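Local structure of fiber (Murine adenovirus 2, 5NBH) at residues G114-F119 and S227-S232; I168-D173 and Y200-R205; F83-P88 and M151-G156; T164-L169 and S232-V237; Q194-S199 and K214-G219. The protein probably attaches the virion to host cells as the trimeric capsid fibre, whose distal shaft-and-head domain binds N-acetylglucosamine. One frame throughout, in Å; residues are numbered along the deposited sequence. Where two conformers were deposited one is given.

Contact 1 of 5, residues G114-F119 and S227-S232; sequences GTTVLF and SFMYES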
# COMPACT_ATOMS: atom_id res chain seq x y z
N GLY A 114 -8.76 -3.90 1.77
CA GLY A 114 -10.09 -3.71 1.25
C GLY A 114 -10.27 -4.79 0.19
O GLY A 114 -9.90 -5.96 0.41
N THR A 115 -10.76 -4.39 -0.96
CA THR A 115 -10.86 -5.29 -2.13
C THR A 115 -9.79 -4.99 -3.16
O THR A 115 -9.81 -5.53 -4.25
CB THR A 115 -12.24 -5.15 -2.79
OG1 THR A 115 -12.47 -3.79 -3.13
CG2 THR A 115 -13.34 -5.60 -1.85
N THR A 116 -8.83 -4.15 -2.80
CA THR A 116 -7.75 -3.74 -3.69
C THR A 116 -6.55 -4.65 -3.60
O THR A 116 -6.19 -5.12 -2.51
CB THR A 116 -7.33 -2.30 -3.32
OG1 THR A 116 -8.48 -1.47 -3.46
CG2 THR A 116 -6.31 -1.80 -4.21
N VAL A 117 -5.91 -4.90 -4.74
CA VAL A 117 -4.66 -5.65 -4.74
C VAL A 117 -3.55 -4.77 -5.31
O VAL A 117 -3.67 -4.26 -6.43
CB VAL A 117 -4.77 -6.97 -5.55
CG1 VAL A 117 -3.46 -7.72 -5.49
CG2 VAL A 117 -5.95 -7.82 -5.01
N LEU A 118 -2.48 -4.59 -4.55
CA LEU A 118 -1.25 -3.92 -5.01
C LEU A 118 -0.28 -5.00 -5.44
O LEU A 118 0.17 -5.80 -4.63
CB LEU A 118 -0.65 -3.05 -3.88
CG LEU A 118 0.69 -2.36 -4.12
CD1 LEU A 118 0.67 -1.48 -5.33
CD2 LEU A 118 1.10 -1.56 -2.88
N PHE A 119 0.03 -5.05 -6.74
CA PHE A 119 0.94 -6.04 -7.30
C PHE A 119 2.31 -5.39 -7.46
O PHE A 119 2.38 -4.31 -8.01
CB PHE A 119 0.39 -6.50 -8.66
CG PHE A 119 1.28 -7.47 -9.39
CD1 PHE A 119 2.33 -7.02 -10.20
CD2 PHE A 119 1.12 -8.83 -9.21
CE1 PHE A 119 3.18 -7.91 -10.83
CE2 PHE A 119 1.96 -9.72 -9.86
CZ PHE A 119 2.98 -9.26 -10.67
N SER A 227 4.93 -1.82 -10.23
CA SER A 227 3.77 -2.12 -9.42
C SER A 227 2.59 -1.53 -10.10
O SER A 227 2.72 -0.55 -10.84
CB SER A 227 3.95 -1.63 -7.96
OG SER A 227 3.78 -0.25 -7.87
N PHE A 228 1.43 -2.11 -9.85
CA PHE A 228 0.15 -1.56 -10.29
C PHE A 228 -0.93 -2.05 -9.34
O PHE A 228 -0.71 -3.00 -8.60
CB PHE A 228 -0.15 -1.94 -11.76
CG PHE A 228 -0.34 -3.42 -12.00
CD1 PHE A 228 0.74 -4.23 -12.32
CD2 PHE A 228 -1.60 -3.99 -11.94
CE1 PHE A 228 0.58 -5.58 -12.56
CE2 PHE A 228 -1.75 -5.36 -12.16
CZ PHE A 228 -0.67 -6.15 -12.45
N MET A 229 -2.10 -1.44 -9.39
CA MET A 229 -3.23 -1.87 -8.58
C MET A 229 -4.39 -2.40 -9.43
O MET A 229 -4.62 -1.94 -10.53
CB MET A 229 -3.69 -0.71 -7.71
CG MET A 229 -2.65 -0.40 -6.64
SD MET A 229 -2.96 0.94 -5.48
CE MET A 229 -4.70 0.97 -5.43
N TYR A 230 -5.09 -3.36 -8.87
CA TYR A 230 -6.33 -3.85 -9.42
C TYR A 230 -7.30 -4.19 -8.31
O TYR A 230 -7.01 -4.01 -7.12
CB TYR A 230 -6.02 -5.02 -10.39
CG TYR A 230 -5.54 -6.32 -9.80
CD1 TYR A 230 -4.17 -6.59 -9.63
CD2 TYR A 230 -6.46 -7.32 -9.43
CE1 TYR A 230 -3.73 -7.81 -9.12
CE2 TYR A 230 -6.03 -8.53 -8.92
CZ TYR A 230 -4.68 -8.77 -8.75
OH TYR A 230 -4.21 -9.97 -8.27
N GLU A 231 -8.49 -4.67 -8.69
CA GLU A 231 -9.53 -5.01 -7.75
C GLU A 231 -9.80 -6.51 -7.74
O GLU A 231 -9.79 -7.16 -8.83
CB GLU A 231 -10.79 -4.24 -8.14
CG GLU A 231 -11.81 -4.17 -7.03
CD GLU A 231 -12.73 -2.99 -7.16
OE1 GLU A 231 -12.79 -2.37 -8.26
OE2 GLU A 231 -13.41 -2.71 -6.15
N SER A 232 -10.04 -7.05 -6.55
CA SER A 232 -10.51 -8.42 -6.44
C SER A 232 -12.01 -8.45 -6.21
O SER A 232 -12.56 -7.63 -5.47
CB SER A 232 -9.78 -9.21 -5.37
OG SER A 232 -10.33 -10.52 -5.18
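Val117 CB lies over one face of the Tyr230 ring, 3.8 Å from the ring centroid, a CH-pi contact shifted toward the rim; Phe119 CB comes to the edge of the same ring. Phe119 CB also sits over a face of Phe228, 4.1 Å from its centroid, while the Phe119 and Phe228 rings meet obliquely with planes 31° apart. The Phe228 and Tyr230 rings take the position between backbone N and carbonyl carbon (Tyr230 chi1 70°), which folds them back beneath the neighbouring strand. The strands are antiparallel: Val117 and Tyr230 form a hydrogen-bonded pair, Val117 N reaching Tyr230 O at 2.8 Å, and Phe119 pairs with Phe228 in the same way. Ser232 N donates to Thr115 O (2.8 Å) almost straight. On the sheet face that carries Leu118 and Met229, Leu118 CD1 touches Met229 CG at 3.7 Å, and this side is packed by both neighbouring subunits. Tyr230 OH is held by Ile168 O. Strand 223-231 is an outermost strand of the five-stranded sheet within this chain; its aromatic face meets Leu202 of strand 191-205 and Phe209 of strand 208-217, joining the two sheets of the head.

Contact 2 of 5, residues I168-D173 and Y200-R205; sequences ILPTSD and YALTYR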
# COMPACT_ATOMS: atom_id res chain seq x y z
N ILE A 168 -6.52 -12.82 -4.34
CA ILE A 168 -5.86 -12.18 -5.50
C ILE A 168 -6.70 -12.19 -6.78
O ILE A 168 -6.35 -11.51 -7.70
CB ILE A 168 -4.50 -12.81 -5.84
CG1 ILE A 168 -4.68 -14.26 -6.39
CG2 ILE A 168 -3.54 -12.65 -4.67
CD1 ILE A 168 -3.51 -14.85 -7.10
N LEU A 169 -7.82 -12.92 -6.80
CA LEU A 169 -8.55 -13.17 -8.05
C LEU A 169 -9.43 -12.02 -8.43
O LEU A 169 -10.29 -11.61 -7.64
CB LEU A 169 -9.40 -14.44 -7.93
CG LEU A 169 -8.59 -15.74 -7.77
CD1 LEU A 169 -9.51 -16.85 -7.35
CD2 LEU A 169 -7.85 -16.15 -9.04
N PRO A 170 -9.24 -11.45 -9.64
CA PRO A 170 -10.12 -10.43 -10.15
C PRO A 170 -11.33 -11.01 -10.90
O PRO A 170 -11.46 -12.21 -10.98
CB PRO A 170 -9.21 -9.69 -11.12
CG PRO A 170 -8.41 -10.78 -11.73
CD PRO A 170 -8.23 -11.82 -10.66
N THR A 171 -12.21 -10.14 -11.40
CA THR A 171 -13.41 -10.60 -12.10
C THR A 171 -13.00 -11.45 -13.31
O THR A 171 -12.07 -11.07 -14.06
CB THR A 171 -14.36 -9.44 -12.52
OG1 THR A 171 -15.46 -9.99 -13.26
CG2 THR A 171 -13.67 -8.42 -13.40
N SER A 172 -13.66 -12.59 -13.47
CA SER A 172 -13.47 -13.47 -14.64
C SER A 172 -14.45 -13.17 -15.78
O SER A 172 -14.51 -13.97 -16.73
CB SER A 172 -13.62 -14.93 -14.23
OG SER A 172 -14.96 -15.16 -13.77
N ASP A 173 -15.19 -12.07 -15.68
CA ASP A 173 -16.05 -11.60 -16.78
C ASP A 173 -15.19 -11.41 -18.04
O ASP A 173 -14.29 -10.59 -18.07
CB ASP A 173 -16.71 -10.28 -16.38
CG ASP A 173 -17.66 -9.74 -17.45
OD1 ASP A 173 -17.56 -10.14 -18.64
OD2 ASP A 173 -18.48 -8.89 -17.07
N TYR A 200 1.00 -4.60 -18.39
CA TYR A 200 0.40 -5.67 -17.60
C TYR A 200 -0.97 -5.96 -18.18
O TYR A 200 -1.65 -5.07 -18.69
CB TYR A 200 0.36 -5.30 -16.10
CG TYR A 200 -0.44 -4.04 -15.86
CD1 TYR A 200 0.18 -2.80 -15.92
CD2 TYR A 200 -1.82 -4.08 -15.63
CE1 TYR A 200 -0.53 -1.62 -15.73
CE2 TYR A 200 -2.56 -2.89 -15.45
CZ TYR A 200 -1.89 -1.67 -15.50
OH TYR A 200 -2.58 -0.46 -15.36
N ALA A 201 -1.41 -7.18 -18.04
CA ALA A 201 -2.73 -7.60 -18.52
C ALA A 201 -3.22 -8.73 -17.64
O ALA A 201 -2.48 -9.69 -17.38
CB ALA A 201 -2.64 -8.03 -19.97
N LEU A 202 -4.42 -8.57 -17.11
CA LEU A 202 -5.07 -9.61 -16.31
C LEU A 202 -6.12 -10.30 -17.16
O LEU A 202 -7.00 -9.63 -17.71
CB LEU A 202 -5.79 -9.00 -15.11
CG LEU A 202 -4.89 -8.69 -13.89
CD1 LEU A 202 -3.58 -8.01 -14.17
CD2 LEU A 202 -5.75 -7.92 -12.88
N THR A 203 -6.04 -11.61 -17.27
CA THR A 203 -7.05 -12.37 -18.05
C THR A 203 -7.35 -13.70 -17.39
O THR A 203 -6.60 -14.14 -16.54
CB THR A 203 -6.54 -12.67 -19.47
OG1 THR A 203 -5.30 -13.39 -19.42
CG2 THR A 203 -6.34 -11.40 -20.23
N TYR A 204 -8.43 -14.35 -17.82
CA TYR A 204 -8.61 -15.76 -17.53
C TYR A 204 -8.67 -16.53 -18.86
O TYR A 204 -9.31 -16.08 -19.83
CB TYR A 204 -9.89 -16.04 -16.79
CG TYR A 204 -9.97 -15.62 -15.33
CD1 TYR A 204 -10.17 -14.29 -14.98
CD2 TYR A 204 -9.87 -16.57 -14.32
CE1 TYR A 204 -10.24 -13.90 -13.65
CE2 TYR A 204 -9.99 -16.20 -12.97
CZ TYR A 204 -10.18 -14.87 -12.66
OH TYR A 204 -10.32 -14.51 -11.33
N ARG A 205 -8.03 -17.67 -18.86
CA ARG A 205 -8.24 -18.67 -19.92
C ARG A 205 -7.98 -20.06 -19.42
O ARG A 205 -7.19 -20.26 -18.50
CB ARG A 205 -7.37 -18.36 -21.13
CG ARG A 205 -5.86 -18.55 -20.98
CD ARG A 205 -5.22 -18.41 -22.36
NE ARG A 205 -3.80 -18.70 -22.34
CZ ARG A 205 -2.83 -17.83 -21.99
NH1 ARG A 205 -3.11 -16.58 -21.64
NH2 ARG A 205 -1.55 -18.22 -22.01
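With CG opposite its carbonyl carbon (chi1 -72°), Tyr204 swings its ring off strand 200-205 and onto the loop 168-173, where the hydroxyl finds a backbone acceptor. Tyr204 OH donates to Pro170 O over 2.6 Å, a short bond that arrives tilted 20° from the carbonyl plane. Ser172 lies over the ring rather than at its rim: its CB is 3.6 Å from the Tyr204 centroid and nearly above the centre, a CH-pi contact. The loop therefore bends round the phenol, Leu169 and Pro170 meeting the hydroxyl and Ser172 one ring face. Leu169 crosses at about a right angle, its CB 3.5 Å from Tyr204 OH. Deeper in, Pro170 CG touches Leu202 CD2 at 4.1 Å, two residues back on the same side of the strand. The loop is shaped here by an ST turn that includes Ser172, in which Asp173 N donates to Thr171 OG1 at 3.2 Å. The neighbouring strands close round this arrangement: Phe209 of strand 208-217 meets the Tyr204 ring and packs on Leu169 and Pro170, while Tyr230 of strand 223-231 packs on Pro170 and Leu202. The loop leading to strand 179-188 is thereby fastened near the C-terminal end of strand 191-205 in the four-stranded sheet.

Contact 3 of 5, residues F83-P88 and M151-G156; sequences FVYQTP and MQVMGG
A short antiparallel bridge adds strand 152-153 to the edge of the five-stranded sheet of the fibre head, beside strand 83-86. Gln86 and Gln152 form its hydrogen-bonded pair, Gln152 N reaching Gln86 O at 2.8 Å, and Met154 N continues the ladder to Val84 O at 3.0 Å. Met151 lies across the Tyr85 ring at about a right angle. Its CB stands over one face, 3.7 Å from the Tyr85 centroid, and its sulfur adds an oblique Met-aromatic contact. Val153 CG2 touches Tyr85 CD1, and Tyr85 OH, already bonded to Cys146 N, also reaches Met151 O through a water. On the opposite side of the sheet, Gln86 leans its amide against Met154 CB and CG, and Pro88 crosses Gln152. Gln86 and Met154 also pack on Thr115 of a neighbouring subunit. The Gln86 amide is held at both ends: NE2 donates to Thr87 O at 3.2 Å, close to the amide plane, while OE1 accepts from a water that also donates to Met154 O.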
# COMPACT_ATOMS: atom_id res chain seq x y z
N PHE A 83 -3.62 -8.95 3.63
CA PHE A 83 -3.08 -10.27 3.27
C PHE A 83 -2.05 -10.10 2.18
O PHE A 83 -2.21 -9.23 1.34
CB PHE A 83 -4.18 -11.18 2.75
CG PHE A 83 -5.05 -11.75 3.84
CD1 PHE A 83 -4.54 -12.69 4.70
CD2 PHE A 83 -6.34 -11.30 4.03
CE1 PHE A 83 -5.31 -13.23 5.73
CE2 PHE A 83 -7.13 -11.85 5.06
CZ PHE A 83 -6.61 -12.80 5.89
N VAL A 84 -0.99 -10.88 2.23
CA VAL A 84 0.04 -10.83 1.19
C VAL A 84 0.30 -12.21 0.63
O VAL A 84 0.61 -13.14 1.37
CB VAL A 84 1.38 -10.24 1.72
CG1 VAL A 84 2.37 -10.06 0.55
CG2 VAL A 84 1.17 -8.93 2.45
N TYR A 85 0.22 -12.34 -0.71
CA TYR A 85 0.65 -13.53 -1.39
C TYR A 85 1.96 -13.18 -2.09
O TYR A 85 2.03 -12.23 -2.86
CB TYR A 85 -0.41 -13.97 -2.38
CG TYR A 85 -0.27 -15.37 -2.94
CD1 TYR A 85 -0.02 -16.48 -2.10
CD2 TYR A 85 -0.42 -15.62 -4.32
CE1 TYR A 85 0.11 -17.76 -2.60
CE2 TYR A 85 -0.34 -16.91 -4.81
CZ TYR A 85 -0.06 -17.98 -3.96
OH TYR A 85 0.05 -19.27 -4.41
N GLN A 86 3.02 -13.93 -1.79
CA GLN A 86 4.34 -13.53 -2.25
C GLN A 86 5.25 -14.70 -2.47
O GLN A 86 5.05 -15.76 -1.88
CB GLN A 86 4.99 -12.62 -1.21
CG GLN A 86 5.18 -13.30 0.14
CD GLN A 86 5.92 -12.44 1.12
OE1 GLN A 86 5.33 -11.59 1.78
NE2 GLN A 86 7.22 -12.69 1.25
N THR A 87 6.29 -14.48 -3.25
CA THR A 87 7.41 -15.41 -3.33
C THR A 87 8.12 -15.47 -1.96
O THR A 87 8.24 -14.44 -1.27
CB THR A 87 8.41 -15.00 -4.44
OG1 THR A 87 8.74 -13.61 -4.29
CG2 THR A 87 7.81 -15.26 -5.81
N PRO A 88 8.58 -16.67 -1.56
CA PRO A 88 9.26 -16.76 -0.28
C PRO A 88 10.51 -15.95 -0.20
O PRO A 88 11.16 -15.68 -1.22
CB PRO A 88 9.59 -18.28 -0.14
CG PRO A 88 8.73 -18.97 -1.14
CD PRO A 88 8.55 -17.97 -2.25
N MET A 151 4.61 -19.59 -4.31
CA MET A 151 4.20 -18.39 -3.56
C MET A 151 3.51 -18.88 -2.29
O MET A 151 3.06 -20.02 -2.23
CB MET A 151 3.33 -17.48 -4.40
CG MET A 151 4.07 -16.92 -5.63
SD MET A 151 3.08 -15.76 -6.60
CE MET A 151 2.97 -14.36 -5.47
N GLN A 152 3.45 -17.99 -1.30
CA GLN A 152 2.99 -18.28 0.06
C GLN A 152 2.18 -17.10 0.56
O GLN A 152 2.51 -15.97 0.24
CB GLN A 152 4.20 -18.40 0.98
CG GLN A 152 4.97 -19.66 0.75
CD GLN A 152 6.17 -19.86 1.65
OE1 GLN A 152 6.71 -20.97 1.71
NE2 GLN A 152 6.58 -18.82 2.36
N VAL A 153 1.14 -17.37 1.35
CA VAL A 153 0.46 -16.30 2.07
C VAL A 153 1.29 -16.09 3.36
O VAL A 153 1.52 -17.04 4.11
CB VAL A 153 -1.01 -16.64 2.40
CG1 VAL A 153 -1.67 -15.46 3.11
CG2 VAL A 153 -1.81 -17.01 1.15
N MET A 154 1.79 -14.87 3.55
CA MET A 154 2.74 -14.54 4.62
C MET A 154 2.16 -13.49 5.57
O MET A 154 1.70 -12.41 5.16
CB MET A 154 4.02 -14.05 3.95
CG MET A 154 5.09 -13.45 4.84
SD MET A 154 5.76 -14.60 6.05
CE MET A 154 6.74 -15.70 5.04
N GLY A 155 2.23 -13.77 6.87
CA GLY A 155 1.75 -12.78 7.83
C GLY A 155 2.87 -11.84 8.22
O GLY A 155 4.06 -12.09 7.96
N GLY A 156 2.51 -10.74 8.86
CA GLY A 156 3.48 -9.77 9.39
C GLY A 156 4.41 -10.31 10.43
O GLY A 156 5.50 -9.75 10.71
O HOH W 1 -0.79 -12.29 4.80
O HOH W 2 0.09 -21.16 -2.78
O HOH W 3 3.92 -10.51 4.06

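Contact 4 of 5, residues T164-L169 and S232-V237; sequences TPTFIL and SQIGIV
Here the C-terminal tail, which follows the last strand of the head, runs against the short 3-10 turn around Phe167 in the long loop between strands 152-153 and 179-188. Leu169 O, just after that turn, takes two donors from the tail. Ser232 OG gives the shorter bond at 2.7 Å, coming from above the carbonyl plane, 37° out of it; Gln233 N adds a weak one at 3.3 Å. The serine hydroxyl is placed by a first torsion of 174°, which extends OG away from its own N and toward the loop. In the same position OG accepts from Ile234 N at 3.1 Å, closing an ST turn that bends the chain as it leaves strand 223-231. The same hydroxyl therefore links the bend to the loop. Ile234 packs beside it: CG1 lies 3.4 Å from Thr166 O and 4.0 Å from Leu169 CB, while CG2 approaches Thr166 OG1 at 3.7 Å, the two side chains crossing at about a right angle. Further along, Ile236 CG1 touches Phe167 CB at 4.3 Å. Arg112 of strand 103-113 bridges both segments, its NH1 bonding to Phe167 O and Ile234 O. The tail also lies against a neighbouring subunit: Gln233 packs on its Phe89, and Ile236 makes backbone hydrogen bonds to it.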
# COMPACT_ATOMS: atom_id res chain seq x y z
N THR A 164 -6.09 -20.06 1.69
CA THR A 164 -6.16 -20.29 0.25
C THR A 164 -6.12 -18.89 -0.37
O THR A 164 -6.87 -18.02 0.03
CB THR A 164 -7.44 -21.07 -0.12
OG1 THR A 164 -7.49 -22.27 0.66
CG2 THR A 164 -7.45 -21.45 -1.62
N PRO A 165 -5.22 -18.67 -1.34
CA PRO A 165 -5.08 -17.29 -1.82
C PRO A 165 -6.13 -16.83 -2.83
O PRO A 165 -5.79 -16.20 -3.85
CB PRO A 165 -3.66 -17.26 -2.38
CG PRO A 165 -3.45 -18.66 -2.84
CD PRO A 165 -4.20 -19.56 -1.92
N THR A 166 -7.40 -17.03 -2.54
CA THR A 166 -8.45 -16.56 -3.45
C THR A 166 -8.54 -15.03 -3.49
O THR A 166 -9.12 -14.47 -4.39
CB THR A 166 -9.81 -17.13 -3.08
OG1 THR A 166 -10.16 -16.70 -1.75
CG2 THR A 166 -9.80 -18.67 -3.16
N PHE A 167 -7.95 -14.35 -2.49
CA PHE A 167 -8.07 -12.91 -2.38
C PHE A 167 -7.32 -12.13 -3.51
O PHE A 167 -7.50 -10.93 -3.61
CB PHE A 167 -7.60 -12.44 -0.98
CG PHE A 167 -6.18 -12.79 -0.64
CD1 PHE A 167 -5.12 -12.04 -1.13
CD2 PHE A 167 -5.89 -13.86 0.18
CE1 PHE A 167 -3.82 -12.35 -0.79
CE2 PHE A 167 -4.59 -14.20 0.49
CZ PHE A 167 -3.55 -13.43 0.02
N ILE A 168 -6.52 -12.82 -4.34
CA ILE A 168 -5.86 -12.18 -5.50
C ILE A 168 -6.70 -12.19 -6.78
O ILE A 168 -6.35 -11.51 -7.70
CB ILE A 168 -4.50 -12.81 -5.84
CG1 ILE A 168 -4.68 -14.26 -6.39
CG2 ILE A 168 -3.54 -12.65 -4.67
CD1 ILE A 168 -3.51 -14.85 -7.10
N LEU A 169 -7.82 -12.92 -6.80
CA LEU A 169 -8.55 -13.17 -8.05
C LEU A 169 -9.43 -12.02 -8.43
O LEU A 169 -10.29 -11.61 -7.64
CB LEU A 169 -9.40 -14.44 -7.93
CG LEU A 169 -8.59 -15.74 -7.77
CD1 LEU A 169 -9.51 -16.85 -7.35
CD2 LEU A 169 -7.85 -16.15 -9.04
N SER A 232 -10.04 -7.05 -6.55
CA SER A 232 -10.51 -8.42 -6.44
C SER A 232 -12.01 -8.45 -6.21
O SER A 232 -12.56 -7.63 -5.47
CB SER A 232 -9.78 -9.21 -5.37
OG SER A 232 -10.33 -10.52 -5.18
N GLN A 233 -12.65 -9.42 -6.88
CA GLN A 233 -14.07 -9.70 -6.74
C GLN A 233 -14.39 -10.49 -5.46
O GLN A 233 -15.57 -10.59 -5.07
CB GLN A 233 -14.56 -10.50 -7.98
CG GLN A 233 -13.89 -11.87 -8.19
CD GLN A 233 -14.58 -12.73 -9.24
OE1 GLN A 233 -15.64 -12.37 -9.74
NE2 GLN A 233 -13.97 -13.87 -9.58
N ILE A 234 -13.36 -11.07 -4.84
CA ILE A 234 -13.52 -12.06 -3.81
C ILE A 234 -13.43 -11.34 -2.49
O ILE A 234 -12.35 -10.84 -2.12
CB ILE A 234 -12.45 -13.17 -3.84
CG1 ILE A 234 -12.33 -13.81 -5.22
CG2 ILE A 234 -12.77 -14.22 -2.77
CD1 ILE A 234 -13.51 -14.66 -5.67
N GLY A 235 -14.56 -11.29 -1.79
CA GLY A 235 -14.59 -10.77 -0.44
C GLY A 235 -13.95 -11.74 0.52
O GLY A 235 -14.12 -12.96 0.42
N ILE A 236 -13.21 -11.20 1.48
CA ILE A 236 -12.66 -11.98 2.57
C ILE A 236 -13.78 -12.03 3.62
O ILE A 236 -14.09 -11.02 4.26
CB ILE A 236 -11.42 -11.30 3.17
CG1 ILE A 236 -10.32 -11.17 2.10
CG2 ILE A 236 -10.92 -12.07 4.39
CD1 ILE A 236 -9.44 -9.96 2.30
N VAL A 237 -14.40 -13.20 3.76
CA VAL A 237 -15.50 -13.40 4.70
C VAL A 237 -15.18 -14.59 5.61
O VAL A 237 -14.05 -15.07 5.69
CB VAL A 237 -16.85 -13.59 3.97
CG1 VAL A 237 -17.11 -12.43 3.01
CG2 VAL A 237 -16.91 -14.93 3.23
OXT VAL A 237 -16.06 -15.10 6.29

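Contact 5 of 5, residues Q194-S199 and K214-G219; sequences QSTYCS and KSTTSG
Gln194 reaches across to Ser218: with CG anti to the backbone N (chi1 -172°) and an extended chain beyond, its OE1 accepts from Ser218 N at 2.9 Å. The donor lies 19° from the amide carbonyl plane. A water accepts from Gln194 NE2 and also bonds to Ser218 OG, so both ends of the amide are engaged at Ser218. Thr196 likewise turns its hydroxyl away from its own N (chi1 -177°) and donates from OG1 to Thr216 O at 2.7 Å, well above the carbonyl plane. These side-chain bonds take over where the ladder of the 191-205/208-217 beta hairpin opens out. Nearer the turn the ladder is regular: Ser199 and Lys214 make a hydrogen-bonded pair, with Ser199 N to Lys214 O at 2.9 Å, and Thr216 N still reaches Tyr197 O at 3.3 Å. Tyr197 crosses Thr216 obliquely, CE1 lying 3.4 Å from Thr216 OG1. That hydroxyl bonds to Thr132 OG1, and Ser215 OG bonds to Gln133 OE1; Thr132 and Gln133 both belong to the N-acetylglucosamine site, which is empty in this chain. On the Ser199 side, Lys214 CB passes 3.2 Å from Ser199 OG before its extended chain leads off to the surface. The Tyr197 ring stacks on Phe192 of a neighbouring subunit.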
# COMPACT_ATOMS: atom_id res chain seq x y z
N GLN A 194 18.25 2.12 -19.25
CA GLN A 194 17.19 2.61 -20.11
C GLN A 194 15.92 3.04 -19.37
O GLN A 194 15.48 2.32 -18.49
CB GLN A 194 16.78 1.49 -21.08
CG GLN A 194 15.83 1.94 -22.16
CD GLN A 194 15.47 0.86 -23.16
OE1 GLN A 194 15.83 -0.30 -23.00
NE2 GLN A 194 14.76 1.24 -24.21
N SER A 195 15.31 4.13 -19.82
CA SER A 195 13.92 4.44 -19.43
C SER A 195 13.01 3.86 -20.50
O SER A 195 13.14 4.16 -21.69
CB SER A 195 13.66 5.94 -19.33
OG SER A 195 14.61 6.52 -18.48
N THR A 196 12.10 3.00 -20.06
CA THR A 196 11.23 2.28 -20.97
C THR A 196 9.89 2.00 -20.26
O THR A 196 9.44 2.79 -19.39
CB THR A 196 11.96 1.05 -21.57
OG1 THR A 196 11.09 0.41 -22.52
CG2 THR A 196 12.42 0.06 -20.50
N TYR A 197 9.21 0.95 -20.66
CA TYR A 197 7.87 0.65 -20.17
C TYR A 197 7.62 -0.85 -20.13
O TYR A 197 8.35 -1.64 -20.74
CB TYR A 197 6.81 1.34 -21.03
CG TYR A 197 7.02 1.10 -22.52
CD1 TYR A 197 6.58 -0.06 -23.11
CD2 TYR A 197 7.67 2.04 -23.32
CE1 TYR A 197 6.78 -0.29 -24.47
CE2 TYR A 197 7.86 1.82 -24.68
CZ TYR A 197 7.41 0.65 -25.24
OH TYR A 197 7.58 0.40 -26.61
N CYS A 198 6.61 -1.21 -19.34
CA CYS A 198 6.19 -2.57 -19.20
C CYS A 198 4.67 -2.59 -19.19
O CYS A 198 4.03 -1.78 -18.49
CB CYS A 198 6.74 -3.16 -17.91
SG CYS A 198 6.43 -4.94 -17.68
N SER A 199 4.08 -3.48 -19.97
CA SER A 199 2.63 -3.66 -19.91
C SER A 199 2.23 -4.70 -18.85
O SER A 199 3.03 -5.58 -18.48
CB SER A 199 2.08 -4.08 -21.25
OG SER A 199 2.54 -5.31 -21.61
N LYS A 214 4.71 -7.48 -20.21
CA LYS A 214 5.58 -7.38 -21.38
C LYS A 214 6.50 -6.17 -21.26
O LYS A 214 6.05 -5.03 -21.33
CB LYS A 214 4.79 -7.35 -22.67
CG LYS A 214 3.96 -8.58 -22.93
CD LYS A 214 3.14 -8.47 -24.23
CE LYS A 214 2.24 -9.68 -24.33
NZ LYS A 214 1.51 -9.83 -25.63
N SER A 215 7.78 -6.45 -21.06
CA SER A 215 8.80 -5.42 -20.94
C SER A 215 9.48 -5.18 -22.28
O SER A 215 9.77 -6.13 -23.04
CB SER A 215 9.85 -5.84 -19.91
OG SER A 215 10.34 -7.15 -20.11
N THR A 216 9.78 -3.92 -22.58
CA THR A 216 10.43 -3.58 -23.86
C THR A 216 11.82 -3.02 -23.57
O THR A 216 11.96 -2.09 -22.77
CB THR A 216 9.59 -2.62 -24.66
OG1 THR A 216 8.38 -3.28 -25.03
CG2 THR A 216 10.30 -2.14 -25.92
N THR A 217 12.84 -3.64 -24.16
CA THR A 217 14.24 -3.26 -23.91
C THR A 217 14.99 -2.97 -25.25
O THR A 217 14.56 -3.44 -26.30
CB THR A 217 15.00 -4.30 -23.09
OG1 THR A 217 15.10 -5.55 -23.81
CG2 THR A 217 14.26 -4.56 -21.77
N SER A 218 16.04 -2.17 -25.18
CA SER A 218 16.99 -1.97 -26.28
C SER A 218 18.40 -2.19 -25.75
O SER A 218 18.94 -1.34 -25.04
CB SER A 218 16.89 -0.56 -26.84
OG SER A 218 15.55 -0.19 -27.01
N GLY A 219 18.96 -3.36 -26.00
CA GLY A 219 20.35 -3.61 -25.69
C GLY A 219 20.62 -4.19 -24.32
O GLY A 219 21.61 -4.90 -24.15
O HOH W 4 13.09 -0.02 -26.57

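Contacts 1, 2 and 4 cluster with centres about 11 to 12 Å apart: contacts 1 and 4 share Ser232, and contacts 2 and 4 share Ile168 and Leu169. Contact 3 lies across the five-stranded sheet from contact 1, at its other outermost strand, about 15 Å away between centres. Contact 5 stands about 23 Å from contacts 1 and 2, centre to centre, in the four-stranded sheet, and uses the same strand 191-205 as contact 2. Along the chain the segments of contacts 1 and 3 alternate, and contacts 2 and 5 fall between the two segments of contact 1. The final strand and tail therefore return to earlier parts of the head, holding together its two sheets and the loop 164-173.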